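Local coordinates for protein putative glucarate dehydratase (Pseudomonas fluorescens, PDB 4IT1) that probably dehydrates D-glucarate to 5-dehydro-4-deoxy-D-glucarate, as a magnesium-binding member of the mandelate racemase/muconate lactonizing enzyme family, at residues 190-202 against 223-235. Sequence-based numbering, arbitrary orientation.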
loop_
_atom_site.group_PDB
_atom_site.type_symbol
_atom_site.label_atom_id
_atom_site.label_comp_id
_atom_site.label_asym_id
_atom_site.label_seq_id
_atom_site.Cartn_x
_atom_site.Cartn_y
_atom_site.Cartn_z
ATOM N N ALA A 190 -2.319 39.374 -15.450
ATOM C CA ALA A 190 -3.376 38.472 -15.872
ATOM C C ALA A 190 -4.579 38.642 -14.953
ATOM O O ALA A 190 -4.645 38.046 -13.879
ATOM C CB ALA A 190 -2.878 37.031 -15.870
ATOM N N LEU A 191 -5.521 39.474 -15.389
ATOM C CA LEU A 191 -6.684 39.829 -14.595
ATOM C C LEU A 191 -7.958 39.875 -15.442
ATOM O O LEU A 191 -9.022 40.276 -14.954
ATOM C CB LEU A 191 -6.462 41.179 -13.898
ATOM C CG LEU A 191 -5.194 41.368 -13.051
ATOM C CD1 LEU A 191 -4.995 42.835 -12.688
ATOM C CD2 LEU A 191 -5.206 40.486 -11.807
ATOM N N ASN A 192 -7.844 39.489 -16.713
ATOM C CA ASN A 192 -9.023 39.274 -17.562
ATOM C C ASN A 192 -8.878 38.080 -18.513
ATOM O O ASN A 192 -7.796 37.485 -18.630
ATOM C CB ASN A 192 -9.460 40.561 -18.294
ATOM C CG ASN A 192 -8.446 41.050 -19.321
ATOM O OD1 ASN A 192 -7.570 40.309 -19.781
ATOM N ND2 ASN A 192 -8.581 42.313 -19.701
ATOM N N GLU A 193 -9.978 37.735 -19.180
ATOM C CA GLU A 193 -10.040 36.550 -20.035
ATOM C C GLU A 193 -8.960 36.570 -21.107
ATOM O O GLU A 193 -8.283 35.562 -21.330
ATOM C CB GLU A 193 -11.444 36.347 -20.632
ATOM C CG GLU A 193 -12.201 37.599 -21.053
ATOM C CD GLU A 193 -12.846 38.331 -19.887
ATOM O OE1 GLU A 193 -12.109 38.929 -19.078
ATOM O OE2 GLU A 193 -14.091 38.334 -19.792
ATOM N N GLN A 194 -8.782 37.729 -21.736
ATOM C CA GLN A 194 -7.760 37.928 -22.761
ATOM C C GLN A 194 -6.353 37.572 -22.272
ATOM O O GLN A 194 -5.619 36.843 -22.943
ATOM C CB GLN A 194 -7.804 39.373 -23.255
ATOM C CG GLN A 194 -6.988 39.642 -24.507
ATOM C CD GLN A 194 -7.356 40.958 -25.164
ATOM O OE1 GLN A 194 -8.533 41.307 -25.266
ATOM N NE2 GLN A 194 -6.348 41.692 -25.621
ATOM N N GLN A 195 -5.994 38.068 -21.093
ATOM C CA GLN A 195 -4.647 37.887 -20.545
ATOM C C GLN A 195 -4.414 36.461 -20.053
ATOM O O GLN A 195 -3.282 35.966 -20.073
ATOM C CB GLN A 195 -4.402 38.881 -19.407
ATOM C CG GLN A 195 -4.453 40.342 -19.825
ATOM C CD GLN A 195 -4.772 41.286 -18.676
ATOM O OE1 GLN A 195 -5.548 40.962 -17.774
ATOM N NE2 GLN A 195 -4.185 42.473 -18.714
ATOM N N ILE A 196 -5.490 35.818 -19.599
ATOM C CA ILE A 196 -5.437 34.420 -19.154
ATOM C C ILE A 196 -5.315 33.468 -20.347
ATOM O O ILE A 196 -4.451 32.582 -20.353
ATOM C CB ILE A 196 -6.628 34.059 -18.216
ATOM C CG1 ILE A 196 -6.252 34.317 -16.749
ATOM C CG2 ILE A 196 -7.054 32.603 -18.364
ATOM C CD1 ILE A 196 -5.151 33.418 -16.205
ATOM N N VAL A 197 -6.170 33.675 -21.354
ATOM C CA VAL A 197 -6.107 32.925 -22.616
ATOM C C VAL A 197 -4.683 32.973 -23.171
ATOM O O VAL A 197 -4.086 31.936 -23.474
ATOM C CB VAL A 197 -7.132 33.459 -23.648
ATOM C CG1 VAL A 197 -6.801 32.984 -25.058
ATOM C CG2 VAL A 197 -8.546 33.033 -23.265
ATOM N N ALA A 198 -4.142 34.187 -23.249
ATOM C CA ALA A 198 -2.765 34.424 -23.666
ATOM C C ALA A 198 -1.748 33.690 -22.787
ATOM O O ALA A 198 -0.757 33.162 -23.295
ATOM C CB ALA A 198 -2.481 35.915 -23.673
ATOM N N GLN A 199 -1.995 33.650 -21.478
ATOM C CA GLN A 199 -1.076 32.987 -20.548
ATOM C C GLN A 199 -1.042 31.473 -20.792
ATOM O O GLN A 199 0.025 30.847 -20.757
ATOM C CB GLN A 199 -1.451 33.300 -19.090
ATOM C CG GLN A 199 -0.474 32.732 -18.065
ATOM C CD GLN A 199 -1.024 32.730 -16.645
ATOM O OE1 GLN A 199 -1.196 31.671 -16.033
ATOM N NE2 GLN A 199 -1.297 33.916 -16.111
ATOM N N ALA A 200 -2.216 30.895 -21.038
ATOM C CA ALA A 200 -2.333 29.472 -21.366
ATOM C C ALA A 200 -1.643 29.159 -22.691
ATOM O O ALA A 200 -0.841 28.220 -22.777
ATOM C CB ALA A 200 -3.796 29.049 -21.412
ATOM N N ALA A 201 -1.956 29.959 -23.710
ATOM C CA ALA A 201 -1.327 29.838 -25.024
ATOM C C ALA A 201 0.189 29.739 -24.892
ATOM O O ALA A 201 0.804 28.832 -25.461
ATOM C CB ALA A 201 -1.717 31.005 -25.918
ATOM N N ARG A 202 0.777 30.643 -24.108
ATOM C CA ARG A 202 2.215 30.626 -23.869
ATOM C C ARG A 202 2.681 29.272 -23.356
ATOM O O ARG A 202 3.686 28.740 -23.831
ATOM C CB ARG A 202 2.627 31.728 -22.896
ATOM C CG ARG A 202 4.061 31.583 -22.410
ATOM C CD ARG A 202 4.537 32.822 -21.677
ATOM N NE ARG A 202 5.812 32.581 -21.003
ATOM C CZ ARG A 202 6.588 33.539 -20.501
ATOM N NH1 ARG A 202 6.223 34.816 -20.599
ATOM N NH2 ARG A 202 7.735 33.220 -19.908
ATOM N N HIS A 223 -16.664 36.657 -12.823
ATOM C CA HIS A 223 -15.564 37.035 -13.700
ATOM C C HIS A 223 -14.719 35.821 -14.027
ATOM O O HIS A 223 -14.286 35.650 -15.168
ATOM C CB HIS A 223 -14.703 38.156 -13.099
ATOM C CG HIS A 223 -13.509 38.513 -13.933
ATOM N ND1 HIS A 223 -13.582 39.362 -15.019
ATOM C CD2 HIS A 223 -12.214 38.118 -13.852
ATOM C CE1 HIS A 223 -12.385 39.477 -15.567
ATOM N NE2 HIS A 223 -11.537 38.734 -14.878
ATOM N N GLU A 224 -14.494 34.969 -13.034
ATOM C CA GLU A 224 -13.672 33.782 -13.239
ATOM C C GLU A 224 -14.374 32.771 -14.155
ATOM O O GLU A 224 -13.716 32.107 -14.951
ATOM C CB GLU A 224 -13.261 33.150 -11.903
ATOM C CG GLU A 224 -12.302 34.007 -11.081
ATOM C CD GLU A 224 -11.845 33.344 -9.784
ATOM O OE1 GLU A 224 -12.662 32.669 -9.115
ATOM O OE2 GLU A 224 -10.661 33.501 -9.427
ATOM N N VAL A 225 -15.700 32.670 -14.039
ATOM C CA VAL A 225 -16.519 31.828 -14.920
ATOM C C VAL A 225 -16.330 32.255 -16.380
ATOM O O VAL A 225 -16.056 31.416 -17.240
ATOM C CB VAL A 225 -18.019 31.862 -14.522
ATOM C CG1 VAL A 225 -18.915 31.320 -15.638
ATOM C CG2 VAL A 225 -18.240 31.065 -13.248
ATOM N N ALA A 226 -16.456 33.558 -16.638
ATOM C CA ALA A 226 -16.216 34.136 -17.967
ATOM C C ALA A 226 -14.819 33.819 -18.523
ATOM O O ALA A 226 -14.656 33.625 -19.732
ATOM C CB ALA A 226 -16.458 35.637 -17.944
ATOM N N CYS A 227 -13.822 33.748 -17.641
ATOM C CA CYS A 227 -12.464 33.379 -18.050
ATOM C C CYS A 227 -12.365 31.911 -18.459
ATOM O O CYS A 227 -11.547 31.551 -19.311
ATOM C CB CYS A 227 -11.447 33.701 -16.955
ATOM S SG CYS A 227 -11.321 35.470 -16.582
ATOM N N ILE A 228 -13.197 31.068 -17.855
ATOM C CA ILE A 228 -13.259 29.663 -18.252
ATOM C C ILE A 228 -13.915 29.519 -19.626
ATOM O O ILE A 228 -13.402 28.798 -20.481
ATOM C CB ILE A 228 -13.975 28.797 -17.197
ATOM C CG1 ILE A 228 -13.042 28.547 -16.016
ATOM C CG2 ILE A 228 -14.413 27.459 -17.781
ATOM C CD1 ILE A 228 -13.786 28.416 -14.710
ATOM N N LYS A 229 -15.036 30.210 -19.828
ATOM C CA LYS A 229 -15.715 30.258 -21.128
ATOM C C LYS A 229 -14.724 30.610 -22.238
ATOM O O LYS A 229 -14.619 29.892 -23.240
ATOM C CB LYS A 229 -16.854 31.286 -21.121
ATOM C CG LYS A 229 -17.914 31.089 -20.048
ATOM C CD LYS A 229 -18.973 30.083 -20.454
ATOM C CE LYS A 229 -20.073 30.021 -19.413
ATOM N NZ LYS A 229 -20.807 28.730 -19.498
ATOM N N ALA A 230 -13.993 31.707 -22.038
ATOM C CA ALA A 230 -13.008 32.180 -23.003
ATOM C C ALA A 230 -11.917 31.135 -23.270
ATOM O O ALA A 230 -11.472 30.977 -24.410
ATOM C CB ALA A 230 -12.404 33.497 -22.540
ATOM N N LEU A 231 -11.502 30.420 -22.226
ATOM C CA LEU A 231 -10.550 29.317 -22.368
ATOM C C LEU A 231 -11.119 28.122 -23.145
ATOM O O LEU A 231 -10.392 27.468 -23.898
ATOM C CB LEU A 231 -10.059 28.841 -20.999
ATOM C CG LEU A 231 -8.937 29.623 -20.320
ATOM C CD1 LEU A 231 -8.888 29.274 -18.839
ATOM C CD2 LEU A 231 -7.602 29.335 -20.984
ATOM N N LYS A 232 -12.408 27.839 -22.938
ATOM C CA LYS A 232 -13.116 26.760 -23.638
ATOM C C LYS A 232 -13.295 27.127 -25.113
ATOM O O LYS A 232 -13.142 26.280 -26.001
ATOM C CB LYS A 232 -14.481 26.503 -22.986
ATOM C CG LYS A 232 -15.238 25.291 -23.511
ATOM C CD LYS A 232 -16.730 25.423 -23.222
ATOM C CE LYS A 232 -17.535 24.238 -23.743
ATOM N NZ LYS A 232 -17.357 23.008 -22.914
ATOM N N LYS A 233 -13.624 28.396 -25.349
ATOM C CA LYS A 233 -13.738 28.951 -26.688
ATOM C C LYS A 233 -12.386 28.902 -27.396
ATOM O O LYS A 233 -12.299 28.434 -28.531
ATOM C CB LYS A 233 -14.260 30.388 -26.620
ATOM C CG LYS A 233 -14.651 30.977 -27.964
ATOM C CD LYS A 233 -15.131 32.409 -27.814
ATOM C CE LYS A 233 -15.382 33.044 -29.172
ATOM N NZ LYS A 233 -15.936 34.419 -29.050
ATOM N N ALA A 234 -11.339 29.361 -26.715
ATOM C CA ALA A 234 -9.997 29.386 -27.294
ATOM C C ALA A 234 -9.423 27.995 -27.499
ATOM O O ALA A 234 -8.663 27.770 -28.441
ATOM C CB ALA A 234 -9.054 30.222 -26.444
ATOM N N PHE A 235 -9.780 27.070 -26.613
ATOM C CA PHE A 235 -9.242 25.711 -26.651
ATOM C C PHE A 235 -10.362 24.691 -26.462
ATOM O O PHE A 235 -10.740 24.391 -25.326
ATOM C CB PHE A 235 -8.184 25.500 -25.560
ATOM C CG PHE A 235 -7.138 26.574 -25.493
ATOM C CD1 PHE A 235 -6.016 26.525 -26.314
ATOM C CD2 PHE A 235 -7.255 27.619 -24.584
ATOM C CE1 PHE A 235 -5.043 27.510 -26.249
ATOM C CE2 PHE A 235 -6.284 28.607 -24.510
ATOM C CZ PHE A 235 -5.176 28.551 -25.342
#
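Glu193, in the first turn of its helix, is the knob that fills the hollow formed by His223, Ala226, Cys227 and Ala230 on helix 223-234. Its CB presses on the methyl of Ala230, with 3.6 Å from Glu193 CB to Ala230 CB. With CG between the backbone N and the carbonyl carbon (chi1 38°) and the chain bent at chi2, the carboxylate folds back over Ala226 and ends beside His223, where Glu193 OE1 lies 3.6 Å from His223 CE1. Carboxylate and imidazole planes stand 72° apart, and the acid could favour a protonated ring. The imidazole reaches across to the residues leading into the helix: NE2 of His223 gives a weak, bent bond to Leu191 O (3.0 Å), while CA of Asn192 meets the ring edge in its plane. Replacing His223 by an alanine is likely to leave Leu191 O without this donor and to open a gap beside Asn192 and the Glu193 carboxylate. Asn192 and Gln195 close a capping box at this helix start: Gln195 N gives a hydrogen bond to Asn192 OD1, and Gln195 OE1 takes a weak one from Asn192 N.

One turn on, Val197 spreads its two methyls over successive turns of the neighbouring helix. Its CG2 rests over Ala230, and its CG1 meets Ala234, 3.8 Å from Val197 CG1 to Ala234 CB. On the buried side, the branches of Leu231 divide: CD1 packs on Ile196 CG2 and CD2 on the methyl of Ala200. Phe235 closes the far end, its CE2 4.0 Å from Ala200 CB and its CZ near Ala201. Leu170 of strand 163-170 lies beneath Ile196, Ala200 and Leu231. The axes cross at -46°, 9.0 Å apart, and strand 212-215 connects the two helices, the packing of successive outer helices in the (β/α)-barrel domain of the enolase superfamily.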